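Local coordinates for protein cysteine synthase (Helicobacter pylori, PDB 6AHI) that catalyses, with pyridoxal 5'-phosphate as cofactor, the formation of L-cysteine and acetate from O-acetyl-L-serine and hydrogen sulfide, at residues 24-29 with 274-279; 69-74 with 143-148. All blocks are in the same frame, centred on the assembly; numbering follows the deposited sequence.

The two contacts sit on opposite sides of the chain's centre, their own centres about 36 Å apart and their nearest atoms about 20 Å apart. They lie by different sheets: contact 1 lays a loop between strands 16-19 and 31-36 of the mixed sheet over helix 266-281, while contact 2 joins strand 68-72 of the four-stranded parallel sheet to the loop after strand 141-142. Along the sequence contact 2 is nested within the loop that contact 1 closes. Contact 2 borders the probable cofactor site, the side chain of Phe147 lying about 3 Å from that of Ser181; contact 1 is remote from the annotated sites and is apolar where contact 2 is held by a buried carboxylate.

Contact 1 (24-29 with 274-279); sequences YPIPLN and AALKEA
The backbones come nearest at Ile26 and Ala279, whose CA atoms are 6.1 Å apart, where the irregular chain 24-29 passes over one side of helix 274-279. Just before this point the chain folds through an inverse gamma turn centred on Pro25, closed by a weak bond of 2.7 Å from Ile26 N to Tyr24 O. Leu276 CD1 sits between the residues flanking Pro25, 3.5 Å from Ile26 CG1 and 3.8 Å from Tyr24 CB. With CG anti to the backbone N (chi1 -153°), the leucine carries CD1 to the loop, and it meets the isoleucine side chain at about a right angle. The helix is 266-281, which packs against the mixed sheet of this fold type II (PLP-II) enzyme; Ile32 of strand 31-36 touches both Ile26 and Leu276 from the sheet. Tyr24 starts toward the helix but its ring leads off across helix 246-260. Its OH is hydrogen-bonded to Asn260 OD1 at the end of that helix, and Phe272 of helix 266-281 meets the ring edge-to-face. Three residues further along the helix, Ala279 takes over from Leu276. Its CB touches Ile26 CG2 at 4.4 Å, the other branch of the isoleucine from the one Leu276 uses, and is equally far from Pro27 CD. The proline ring also lies against the alanine's carbonyl, with Pro27 CG 3.4 Å from Ala279 O.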
loop_
_atom_site.group_PDB
_atom_site.type_symbol
_atom_site.label_atom_id
_atom_site.label_comp_id
_atom_site.label_asym_id
_atom_site.label_seq_id
_atom_site.Cartn_x
_atom_site.Cartn_y
_atom_site.Cartn_z
ATOM N N TYR A 24 -0.834 -3.236 -24.302
ATOM C CA TYR A 24 -1.662 -4.431 -24.476
ATOM C C TYR A 24 -2.398 -4.340 -25.812
ATOM O O TYR A 24 -2.543 -3.250 -26.324
ATOM C CB TYR A 24 -2.701 -4.538 -23.347
ATOM C CG TYR A 24 -2.082 -4.893 -22.024
ATOM C CD1 TYR A 24 -1.724 -6.206 -21.733
ATOM C CD2 TYR A 24 -1.794 -3.904 -21.092
ATOM C CE1 TYR A 24 -1.113 -6.525 -20.535
ATOM C CE2 TYR A 24 -1.167 -4.210 -19.899
ATOM C CZ TYR A 24 -0.835 -5.522 -19.621
ATOM O OH TYR A 24 -0.189 -5.825 -18.461
ATOM N N PRO A 25 -2.912 -5.455 -26.385
ATOM C CA PRO A 25 -3.715 -5.408 -27.624
ATOM C C PRO A 25 -5.048 -4.644 -27.523
ATOM O O PRO A 25 -6.110 -5.188 -27.547
ATOM C CB PRO A 25 -3.945 -6.893 -27.956
ATOM C CG PRO A 25 -3.828 -7.594 -26.593
ATOM C CD PRO A 25 -2.696 -6.839 -25.905
ATOM N N ILE A 26 -4.953 -3.319 -27.491
ATOM C CA ILE A 26 -6.083 -2.396 -27.399
ATOM C C ILE A 26 -6.149 -1.687 -28.752
ATOM O O ILE A 26 -5.114 -1.306 -29.262
ATOM C CB ILE A 26 -5.817 -1.456 -26.214
ATOM C CG1 ILE A 26 -5.833 -2.233 -24.895
ATOM C CG2 ILE A 26 -6.781 -0.286 -26.169
ATOM C CD1 ILE A 26 -5.206 -1.505 -23.718
ATOM N N PRO A 27 -7.310 -1.549 -29.435
ATOM C CA PRO A 27 -7.324 -0.894 -30.746
ATOM C C PRO A 27 -6.669 0.490 -30.744
ATOM O O PRO A 27 -6.605 1.151 -29.731
ATOM C CB PRO A 27 -8.815 -0.795 -31.100
ATOM C CG PRO A 27 -9.440 -1.966 -30.334
ATOM C CD PRO A 27 -8.632 -2.045 -29.049
ATOM N N LEU A 28 -6.198 0.887 -31.923
ATOM C CA LEU A 28 -5.704 2.205 -32.205
ATOM C C LEU A 28 -6.668 3.266 -31.648
ATOM O O LEU A 28 -7.879 3.174 -31.859
ATOM C CB LEU A 28 -5.538 2.342 -33.724
ATOM C CG LEU A 28 -4.845 3.633 -34.169
ATOM C CD1 LEU A 28 -3.444 3.736 -33.576
ATOM C CD2 LEU A 28 -4.781 3.722 -35.688
ATOM N N ASN A 29 -6.110 4.192 -30.861
ATOM C CA ASN A 29 -6.760 5.382 -30.311
ATOM C C ASN A 29 -7.729 5.032 -29.182
ATOM O O ASN A 29 -8.366 5.921 -28.644
ATOM C CB ASN A 29 -7.491 6.178 -31.392
ATOM C CG ASN A 29 -6.524 6.778 -32.392
ATOM O OD1 ASN A 29 -5.430 7.174 -32.003
ATOM N ND2 ASN A 29 -6.917 6.816 -33.654
ATOM N N ALA A 274 -11.280 -8.505 -18.540
ATOM C CA ALA A 274 -12.621 -8.194 -19.000
ATOM C C ALA A 274 -12.625 -6.862 -19.764
ATOM O O ALA A 274 -13.255 -6.725 -20.822
ATOM C CB ALA A 274 -13.581 -8.143 -17.848
ATOM N N ALA A 275 -11.862 -5.894 -19.252
ATOM C CA ALA A 275 -11.779 -4.594 -19.893
ATOM C C ALA A 275 -11.061 -4.723 -21.234
ATOM O O ALA A 275 -11.418 -4.026 -22.166
ATOM C CB ALA A 275 -11.099 -3.615 -18.984
ATOM N N LEU A 276 -10.047 -5.585 -21.317
ATOM C CA LEU A 276 -9.310 -5.820 -22.555
ATOM C C LEU A 276 -10.222 -6.438 -23.614
ATOM O O LEU A 276 -10.209 -6.029 -24.768
ATOM C CB LEU A 276 -8.134 -6.736 -22.215
ATOM C CG LEU A 276 -6.893 -6.658 -23.079
ATOM C CD1 LEU A 276 -6.403 -5.212 -23.147
ATOM C CD2 LEU A 276 -5.815 -7.586 -22.510
ATOM N N LYS A 277 -11.045 -7.412 -23.211
ATOM C CA LYS A 277 -12.039 -8.021 -24.103
ATOM C C LYS A 277 -13.069 -7.003 -24.582
ATOM O O LYS A 277 -13.397 -6.950 -25.795
ATOM C CB LYS A 277 -12.704 -9.215 -23.411
ATOM C CG LYS A 277 -11.765 -10.406 -23.262
ATOM C CD LYS A 277 -12.415 -11.591 -22.595
ATOM C CE LYS A 277 -11.383 -12.596 -22.183
ATOM N NZ LYS A 277 -12.030 -13.774 -21.567
ATOM N N GLU A 278 -13.519 -6.135 -23.676
ATOM C CA GLU A 278 -14.446 -5.094 -24.044
ATOM C C GLU A 278 -13.769 -4.104 -25.024
ATOM O O GLU A 278 -14.375 -3.762 -26.056
ATOM C CB GLU A 278 -15.048 -4.460 -22.791
ATOM C CG GLU A 278 -15.918 -3.232 -23.052
ATOM C CD GLU A 278 -17.317 -3.457 -23.626
ATOM O OE1 GLU A 278 -17.605 -4.571 -24.096
ATOM O OE2 GLU A 278 -18.114 -2.483 -23.642
ATOM N N ALA A 279 -12.559 -3.625 -24.720
ATOM C CA ALA A 279 -11.880 -2.668 -25.629
ATOM C C ALA A 279 -11.725 -3.286 -27.030
ATOM O O ALA A 279 -11.914 -2.601 -28.036
ATOM C CB ALA A 279 -10.531 -2.244 -25.103
#

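Contact 2 (69-74 with 143-148); sequences IIEPTA and LPLQFE
Gln146 N gives Glu71 OE2 a nearly straight bond of 2.9 Å (170°). The preceding N-H of the loop 143-148, on Leu145 N, reaches Glu71 OE1 at 3.0 Å in a more bent one (135°). Glu71 belongs to strand 68-72 of the four-stranded parallel sheet, and the loop runs on from its neighbour, strand 141-142; beyond the backbone pairing of Ile70 with Tyr142, the Glu71 carboxylate binds the loop that follows. OE2 is met along its syn lone pair; the donor to OE1 also comes from the syn side, 19° out of the carboxylate plane. The glutamate chain bends at chi2 to present both oxygens, and two N-H donors on a buried acid would probably favour its charged form. Pro144 lies beside it, CD 3.4 Å from Glu71 OE1.

Nearer the strand's start, Leu143 CA points its hydrogen at Ile70 O, a C-H...O contact of 3.4 Å. Pro72 is met at about a right angle by two leucines: Leu143 CD1 is 4.1 Å from Pro72 CD, and Leu145 CD2 is the same distance from Pro72 CG. Gln146 OE1 is hydrogen-bonded to Thr77 OG1. On the cofactor side, Phe147 touches Ser181, a probable pyridoxal phosphate-binding residue. The Phe147 ring has Gln146 CG over its centre, 3.6 Å above the plane, and Pro72 O at its edge, nearest to CE2.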
loop_
_atom_site.group_PDB
_atom_site.type_symbol
_atom_site.label_atom_id
_atom_site.label_comp_id
_atom_site.label_asym_id
_atom_site.label_seq_id
_atom_site.Cartn_x
_atom_site.Cartn_y
_atom_site.Cartn_z
ATOM N N ILE A 69 -20.178 -1.332 15.849
ATOM C CA ILE A 69 -20.371 -1.788 14.468
ATOM C C ILE A 69 -20.112 -3.293 14.408
ATOM O O ILE A 69 -19.036 -3.729 14.831
ATOM C CB ILE A 69 -19.416 -1.091 13.480
ATOM C CG1 ILE A 69 -19.425 0.436 13.597
ATOM C CG2 ILE A 69 -19.730 -1.562 12.063
ATOM C CD1 ILE A 69 -20.810 1.027 13.582
ATOM N N ILE A 70 -21.069 -4.044 13.840
ATOM C CA ILE A 70 -20.936 -5.475 13.572
ATOM C C ILE A 70 -21.132 -5.721 12.069
ATOM O O ILE A 70 -22.107 -5.267 11.517
ATOM C CB ILE A 70 -21.973 -6.268 14.384
ATOM C CG1 ILE A 70 -22.038 -5.815 15.850
ATOM C CG2 ILE A 70 -21.725 -7.764 14.259
ATOM C CD1 ILE A 70 -23.018 -6.579 16.683
ATOM N N GLU A 71 -20.240 -6.488 11.432
ATOM C CA GLU A 71 -20.387 -6.833 10.013
ATOM C C GLU A 71 -19.777 -8.205 9.731
ATOM O O GLU A 71 -18.663 -8.485 10.161
ATOM C CB GLU A 71 -19.758 -5.745 9.140
ATOM C CG GLU A 71 -19.986 -5.910 7.648
ATOM C CD GLU A 71 -21.425 -5.873 7.145
ATOM O OE1 GLU A 71 -22.377 -5.969 7.984
ATOM O OE2 GLU A 71 -21.600 -5.761 5.895
ATOM N N PRO A 72 -20.471 -9.111 8.989
ATOM C CA PRO A 72 -19.817 -10.277 8.392
ATOM C C PRO A 72 -19.010 -9.839 7.160
ATOM O O PRO A 72 -19.485 -9.024 6.380
ATOM C CB PRO A 72 -21.004 -11.174 8.006
ATOM C CG PRO A 72 -22.074 -10.167 7.639
ATOM C CD PRO A 72 -21.906 -9.056 8.663
ATOM N N THR A 73 -17.786 -10.343 7.006
ATOM C CA THR A 73 -16.927 -9.907 5.896
ATOM C C THR A 73 -15.899 -11.002 5.619
ATOM O O THR A 73 -15.568 -11.760 6.481
ATOM C CB THR A 73 -16.294 -8.523 6.155
ATOM O OG1 THR A 73 -15.288 -8.180 5.199
ATOM C CG2 THR A 73 -15.635 -8.418 7.508
ATOM N N ALA A 74 -15.470 -11.087 4.362
ATOM C CA ALA A 74 -14.347 -11.922 3.949
ATOM C C ALA A 74 -13.077 -11.062 3.856
ATOM O O ALA A 74 -12.044 -11.561 3.413
ATOM C CB ALA A 74 -14.671 -12.640 2.647
ATOM N N LEU A 143 -25.586 -2.962 12.187
ATOM C CA LEU A 143 -25.287 -4.117 11.344
ATOM C C LEU A 143 -25.567 -3.699 9.902
ATOM O O LEU A 143 -26.708 -3.774 9.435
ATOM C CB LEU A 143 -26.139 -5.307 11.807
ATOM C CG LEU A 143 -25.873 -6.672 11.153
ATOM C CD1 LEU A 143 -24.413 -7.101 11.244
ATOM C CD2 LEU A 143 -26.766 -7.746 11.775
ATOM N N PRO A 144 -24.551 -3.196 9.164
ATOM C CA PRO A 144 -24.776 -2.683 7.816
ATOM C C PRO A 144 -25.415 -3.719 6.880
ATOM O O PRO A 144 -26.296 -3.361 6.104
ATOM C CB PRO A 144 -23.380 -2.312 7.294
ATOM C CG PRO A 144 -22.522 -2.176 8.532
ATOM C CD PRO A 144 -23.150 -3.063 9.589
ATOM N N LEU A 145 -24.965 -4.978 6.966
ATOM C CA LEU A 145 -25.279 -6.028 5.970
ATOM C C LEU A 145 -25.134 -5.445 4.568
ATOM O O LEU A 145 -26.128 -5.178 3.894
ATOM C CB LEU A 145 -26.679 -6.590 6.217
ATOM C CG LEU A 145 -26.776 -7.424 7.493
ATOM C CD1 LEU A 145 -28.221 -7.830 7.792
ATOM C CD2 LEU A 145 -25.881 -8.659 7.406
ATOM N N GLN A 146 -23.870 -5.224 4.195
ATOM C CA GLN A 146 -23.497 -4.608 2.941
ATOM C C GLN A 146 -24.177 -5.334 1.767
ATOM O O GLN A 146 -24.533 -4.708 0.780
ATOM C CB GLN A 146 -21.966 -4.604 2.778
ATOM C CG GLN A 146 -21.370 -5.986 2.505
ATOM C CD GLN A 146 -19.881 -6.054 2.742
ATOM O OE1 GLN A 146 -19.106 -5.391 2.046
ATOM N NE2 GLN A 146 -19.465 -6.860 3.719
ATOM N N PHE A 147 -24.358 -6.654 1.890
ATOM C CA PHE A 147 -24.826 -7.494 0.779
ATOM C C PHE A 147 -26.298 -7.219 0.441
ATOM O O PHE A 147 -26.745 -7.590 -0.636
ATOM C CB PHE A 147 -24.566 -8.971 1.069
ATOM C CG PHE A 147 -23.102 -9.272 1.223
ATOM C CD1 PHE A 147 -22.250 -9.251 0.122
ATOM C CD2 PHE A 147 -22.562 -9.478 2.486
ATOM C CE1 PHE A 147 -20.890 -9.477 0.281
ATOM C CE2 PHE A 147 -21.203 -9.717 2.642
ATOM C CZ PHE A 147 -20.370 -9.713 1.539
ATOM N N GLU A 148 -27.040 -6.537 1.321
ATOM C CA GLU A 148 -28.423 -6.174 1.000
ATOM C C GLU A 148 -28.704 -4.688 1.262
ATOM O O GLU A 148 -29.777 -4.208 0.935
ATOM C CB GLU A 148 -29.407 -7.066 1.760
ATOM C CG GLU A 148 -29.215 -7.085 3.266
ATOM C CD GLU A 148 -30.317 -7.820 4.028
ATOM O OE1 GLU A 148 -30.946 -8.727 3.445
ATOM O OE2 GLU A 148 -30.561 -7.482 5.204
#